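Local structure of tungsten-containing formylmethanofuran dehydrogenase 2 subunit C (Methanothermobacter wolfeii, 5T5I) at residues I4-A18 against I65-I79. The protein serves as subunit C of a tungsten-containing formylmethanofuran dehydrogenase, an enzyme complex that probably reduces carbon dioxide to formylmethanofuran in methanogenesis. Numbering follows the deposited sequence.
Sequences IILTPKEQPEVPLEA and IKIIIDGDVYNTKRI
Q11 reaches across to the turn at V73-T76, and its side chain is worth following outward from the backbone. CB sits 3.6 Å from CE1 of the Y74 ring, approaching it obliquely. CG comes up against the carbonyl O of D72, and there the chain bends, with chi2 at -91°, turning the amide toward the backbone of the turn. OE1 then takes two bonds, from the backbone N of N75 at 2.9 Å and from the hydroxyl OG1 of T76, which lies in the carbonyl plane on a lone pair. NE2 rests 3.9 Å from CG1 of V73. A leucine in place of Q11 would probably leave the N75 N-H and the T76 hydroxyl without their shared acceptor. N75 answers in the other direction: ND2 donates to P12 O at 2.9 Å, nearly straight (174°) and in its own amide plane.

Two parallel pairings, 4-8 with 66-69 and 16-17 with 76-77, stack 65-79 as a beta-solenoid rung on the N-terminal segment; strand 87-90 continues the stack beyond it. In the first pairing, L6 N bonds I68 O and L6 O receives D70 N, while I5 CD1 lies alongside I68 CD1 at 3.8 Å. P8 CG packs on CA of G71, where a CB would collide with it. In the second, L16 N meets N75 O and A18 N meets K77 O. Farther along, R78 NE forms a salt bridge with OE2 of E17 at 3.2 Å, arriving from above the carboxylate plane; E17 also pairs with a basic side chain of another protein's chain, and R78 NH2 bonds Q81.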
# COMPACT_ATOMS: atom_id res chain seq x y z
N ILE C 4 -14.28 -48.28 43.12
CA ILE C 4 -14.78 -49.27 42.16
C ILE C 4 -13.91 -49.06 40.91
O ILE C 4 -13.87 -47.95 40.37
CB ILE C 4 -16.31 -49.12 41.90
CG1 ILE C 4 -17.09 -49.53 43.16
CG2 ILE C 4 -16.75 -49.98 40.69
CD1 ILE C 4 -18.48 -48.96 43.26
N ILE C 5 -13.18 -50.11 40.49
CA ILE C 5 -12.24 -50.03 39.37
C ILE C 5 -12.83 -50.60 38.10
O ILE C 5 -13.24 -51.76 38.08
CB ILE C 5 -10.90 -50.78 39.70
CG1 ILE C 5 -10.40 -50.51 41.15
CG2 ILE C 5 -9.82 -50.44 38.67
CD1 ILE C 5 -10.13 -49.09 41.50
N LEU C 6 -12.83 -49.79 37.02
CA LEU C 6 -13.27 -50.22 35.69
C LEU C 6 -12.02 -50.28 34.82
O LEU C 6 -11.38 -49.25 34.60
CB LEU C 6 -14.27 -49.24 35.06
CG LEU C 6 -15.59 -48.97 35.78
CD1 LEU C 6 -16.51 -48.13 34.88
CD2 LEU C 6 -16.28 -50.24 36.17
N THR C 7 -11.64 -51.48 34.36
CA THR C 7 -10.45 -51.62 33.52
C THR C 7 -10.95 -51.88 32.12
O THR C 7 -11.57 -52.92 31.89
CB THR C 7 -9.54 -52.73 34.03
OG1 THR C 7 -9.29 -52.50 35.41
CG2 THR C 7 -8.22 -52.78 33.28
N PRO C 8 -10.77 -50.93 31.19
CA PRO C 8 -11.33 -51.14 29.85
C PRO C 8 -10.69 -52.27 29.07
O PRO C 8 -9.48 -52.44 29.09
CB PRO C 8 -11.12 -49.80 29.14
CG PRO C 8 -10.14 -49.07 29.93
CD PRO C 8 -10.09 -49.63 31.30
N LYS C 9 -11.53 -53.00 28.33
CA LYS C 9 -11.08 -53.99 27.36
C LYS C 9 -10.84 -53.14 26.09
O LYS C 9 -10.90 -51.91 26.17
CB LYS C 9 -12.17 -55.06 27.15
CG LYS C 9 -12.43 -55.87 28.42
CD LYS C 9 -13.60 -56.81 28.28
CE LYS C 9 -13.83 -57.61 29.54
NZ LYS C 9 -15.07 -58.42 29.45
N GLU C 10 -10.56 -53.75 24.93
CA GLU C 10 -10.32 -52.94 23.73
C GLU C 10 -11.55 -52.07 23.39
O GLU C 10 -12.67 -52.59 23.31
CB GLU C 10 -9.95 -53.82 22.53
CG GLU C 10 -9.57 -53.02 21.29
CD GLU C 10 -8.86 -53.80 20.21
OE1 GLU C 10 -7.90 -53.26 19.62
OE2 GLU C 10 -9.28 -54.95 19.92
N GLN C 11 -11.34 -50.76 23.22
CA GLN C 11 -12.43 -49.86 22.87
C GLN C 11 -12.89 -50.16 21.44
O GLN C 11 -12.05 -50.40 20.57
CB GLN C 11 -12.01 -48.39 22.98
CG GLN C 11 -11.87 -47.89 24.41
CD GLN C 11 -13.15 -47.28 24.92
OE1 GLN C 11 -13.47 -46.12 24.63
NE2 GLN C 11 -13.90 -48.02 25.75
N PRO C 12 -14.21 -50.17 21.17
CA PRO C 12 -14.68 -50.43 19.80
C PRO C 12 -14.54 -49.21 18.89
O PRO C 12 -14.46 -48.08 19.38
CB PRO C 12 -16.16 -50.79 20.01
CG PRO C 12 -16.55 -50.03 21.24
CD PRO C 12 -15.33 -49.92 22.10
N GLU C 13 -14.54 -49.44 17.55
CA GLU C 13 -14.51 -48.34 16.56
C GLU C 13 -15.84 -47.58 16.51
O GLU C 13 -15.85 -46.37 16.25
CB GLU C 13 -14.17 -48.86 15.15
CG GLU C 13 -12.71 -49.25 14.98
CD GLU C 13 -12.21 -49.26 13.54
OE1 GLU C 13 -13.04 -49.33 12.61
OE2 GLU C 13 -10.98 -49.19 13.36
N VAL C 14 -16.98 -48.28 16.73
CA VAL C 14 -18.29 -47.66 16.84
C VAL C 14 -18.32 -47.22 18.31
O VAL C 14 -18.20 -48.09 19.17
CB VAL C 14 -19.44 -48.64 16.53
CG1 VAL C 14 -20.80 -48.03 16.87
CG2 VAL C 14 -19.40 -49.06 15.07
N PRO C 15 -18.42 -45.91 18.64
CA PRO C 15 -18.33 -45.53 20.07
C PRO C 15 -19.39 -46.09 21.01
O PRO C 15 -20.48 -46.48 20.58
CB PRO C 15 -18.38 -44.00 20.04
CG PRO C 15 -18.17 -43.60 18.64
CD PRO C 15 -18.55 -44.73 17.76
N LEU C 16 -19.05 -46.11 22.30
CA LEU C 16 -19.96 -46.48 23.37
C LEU C 16 -20.56 -45.19 23.92
O LEU C 16 -19.90 -44.15 23.91
CB LEU C 16 -19.19 -47.17 24.53
CG LEU C 16 -18.42 -48.45 24.21
CD1 LEU C 16 -17.65 -48.92 25.43
CD2 LEU C 16 -19.36 -49.54 23.73
N GLU C 17 -21.80 -45.26 24.42
CA GLU C 17 -22.45 -44.15 25.14
C GLU C 17 -22.74 -44.74 26.51
O GLU C 17 -23.48 -45.71 26.60
CB GLU C 17 -23.74 -43.64 24.49
CG GLU C 17 -23.54 -43.12 23.08
CD GLU C 17 -24.56 -42.10 22.61
OE1 GLU C 17 -24.55 -41.78 21.40
OE2 GLU C 17 -25.35 -41.60 23.45
N ALA C 18 -22.13 -44.19 27.56
CA ALA C 18 -22.25 -44.75 28.90
C ALA C 18 -22.64 -43.73 29.98
O ALA C 18 -21.93 -43.58 30.98
CB ALA C 18 -20.95 -45.46 29.26
N ILE C 65 -18.66 -43.02 46.80
CA ILE C 65 -18.16 -43.79 45.67
C ILE C 65 -17.16 -43.00 44.86
O ILE C 65 -17.43 -41.86 44.47
CB ILE C 65 -19.32 -44.31 44.79
CG1 ILE C 65 -20.04 -45.45 45.53
CG2 ILE C 65 -18.81 -44.78 43.40
CD1 ILE C 65 -21.27 -45.92 44.97
N LYS C 66 -16.03 -43.66 44.55
CA LYS C 66 -14.98 -43.15 43.69
C LYS C 66 -14.81 -44.18 42.56
O LYS C 66 -14.38 -45.30 42.82
CB LYS C 66 -13.68 -43.00 44.48
CG LYS C 66 -12.55 -42.35 43.70
CD LYS C 66 -11.21 -42.59 44.40
CE LYS C 66 -10.15 -41.57 44.06
NZ LYS C 66 -9.67 -40.84 45.26
N ILE C 67 -15.18 -43.81 41.32
CA ILE C 67 -15.02 -44.69 40.17
C ILE C 67 -13.66 -44.39 39.54
O ILE C 67 -13.40 -43.24 39.17
CB ILE C 67 -16.16 -44.54 39.13
CG1 ILE C 67 -17.54 -44.80 39.77
CG2 ILE C 67 -15.92 -45.51 37.94
CD1 ILE C 67 -18.78 -44.45 38.90
N ILE C 68 -12.81 -45.41 39.38
CA ILE C 68 -11.52 -45.27 38.72
C ILE C 68 -11.58 -46.03 37.41
O ILE C 68 -11.74 -47.25 37.42
CB ILE C 68 -10.34 -45.77 39.60
CG1 ILE C 68 -10.32 -45.02 40.97
CG2 ILE C 68 -8.99 -45.60 38.85
CD1 ILE C 68 -9.20 -45.41 41.94
N ILE C 69 -11.45 -45.32 36.27
CA ILE C 69 -11.40 -45.96 34.96
C ILE C 69 -9.91 -46.10 34.71
O ILE C 69 -9.24 -45.10 34.42
CB ILE C 69 -12.14 -45.19 33.85
CG1 ILE C 69 -13.62 -44.99 34.27
CG2 ILE C 69 -12.02 -45.94 32.51
CD1 ILE C 69 -14.51 -44.35 33.25
N ASP C 70 -9.37 -47.31 34.91
CA ASP C 70 -7.94 -47.56 34.83
C ASP C 70 -7.49 -47.84 33.40
O ASP C 70 -7.00 -48.93 33.10
CB ASP C 70 -7.52 -48.69 35.79
CG ASP C 70 -6.03 -48.79 36.03
OD1 ASP C 70 -5.34 -47.75 35.94
OD2 ASP C 70 -5.54 -49.91 36.30
N GLY C 71 -7.63 -46.84 32.54
CA GLY C 71 -7.24 -46.97 31.15
C GLY C 71 -7.88 -45.94 30.24
O GLY C 71 -8.68 -45.11 30.67
N ASP C 72 -7.54 -46.02 28.96
CA ASP C 72 -8.03 -45.09 27.96
C ASP C 72 -9.45 -45.42 27.49
O ASP C 72 -9.72 -46.54 27.07
CB ASP C 72 -7.05 -45.07 26.77
CG ASP C 72 -7.34 -44.00 25.74
OD1 ASP C 72 -8.03 -43.02 26.09
OD2 ASP C 72 -6.87 -44.13 24.60
N VAL C 73 -10.36 -44.42 27.55
CA VAL C 73 -11.74 -44.59 27.08
C VAL C 73 -12.07 -43.50 26.05
O VAL C 73 -13.12 -42.84 26.12
CB VAL C 73 -12.78 -44.71 28.23
CG1 VAL C 73 -12.65 -46.07 28.91
CG2 VAL C 73 -12.65 -43.59 29.25
N TYR C 74 -11.14 -43.33 25.08
CA TYR C 74 -11.23 -42.33 24.00
C TYR C 74 -12.52 -42.44 23.18
O TYR C 74 -12.92 -41.46 22.57
CB TYR C 74 -10.00 -42.41 23.06
CG TYR C 74 -10.05 -43.54 22.06
CD1 TYR C 74 -9.70 -44.83 22.42
CD2 TYR C 74 -10.53 -43.34 20.77
CE1 TYR C 74 -9.79 -45.89 21.53
CE2 TYR C 74 -10.63 -44.39 19.86
CZ TYR C 74 -10.26 -45.67 20.25
OH TYR C 74 -10.33 -46.73 19.37
N ASN C 75 -13.14 -43.64 23.11
CA ASN C 75 -14.38 -43.85 22.36
C ASN C 75 -15.59 -44.14 23.26
O ASN C 75 -16.52 -44.83 22.84
CB ASN C 75 -14.16 -44.94 21.27
CG ASN C 75 -14.27 -44.38 19.86
OD1 ASN C 75 -14.30 -43.17 19.64
ND2 ASN C 75 -14.33 -45.26 18.87
N THR C 76 -15.64 -43.49 24.45
CA THR C 76 -16.77 -43.62 25.38
C THR C 76 -17.30 -42.23 25.68
O THR C 76 -16.58 -41.37 26.21
CB THR C 76 -16.39 -44.39 26.64
OG1 THR C 76 -15.80 -45.63 26.24
CG2 THR C 76 -17.59 -44.67 27.54
N LYS C 77 -18.58 -42.03 25.34
CA LYS C 77 -19.30 -40.76 25.48
C LYS C 77 -20.17 -40.74 26.75
O LYS C 77 -20.57 -41.78 27.25
CB LYS C 77 -20.23 -40.56 24.26
CG LYS C 77 -19.49 -40.47 22.93
CD LYS C 77 -20.45 -40.46 21.74
CE LYS C 77 -19.70 -40.27 20.43
NZ LYS C 77 -20.60 -40.32 19.27
N ARG C 78 -20.46 -39.52 27.23
CA ARG C 78 -21.39 -39.21 28.33
C ARG C 78 -20.99 -39.75 29.72
O ARG C 78 -21.84 -39.86 30.59
CB ARG C 78 -22.82 -39.68 27.96
CG ARG C 78 -23.30 -39.09 26.64
CD ARG C 78 -24.74 -39.45 26.32
NE ARG C 78 -25.15 -38.88 25.04
CZ ARG C 78 -25.56 -37.63 24.83
NH1 ARG C 78 -25.90 -37.25 23.61
NH2 ARG C 78 -25.62 -36.75 25.82
N ILE C 79 -19.69 -40.01 29.96
CA ILE C 79 -19.23 -40.48 31.28
C ILE C 79 -19.55 -39.39 32.32
O ILE C 79 -19.26 -38.22 32.09
CB ILE C 79 -17.72 -40.86 31.27
CG1 ILE C 79 -17.47 -42.12 30.40
CG2 ILE C 79 -17.18 -41.07 32.69
CD1 ILE C 79 -16.04 -42.29 29.96
O HOH W 1 -6.89 -52.23 36.55
O HOH W 2 -14.06 -44.37 15.86
O HOH W 3 -25.09 -39.02 21.54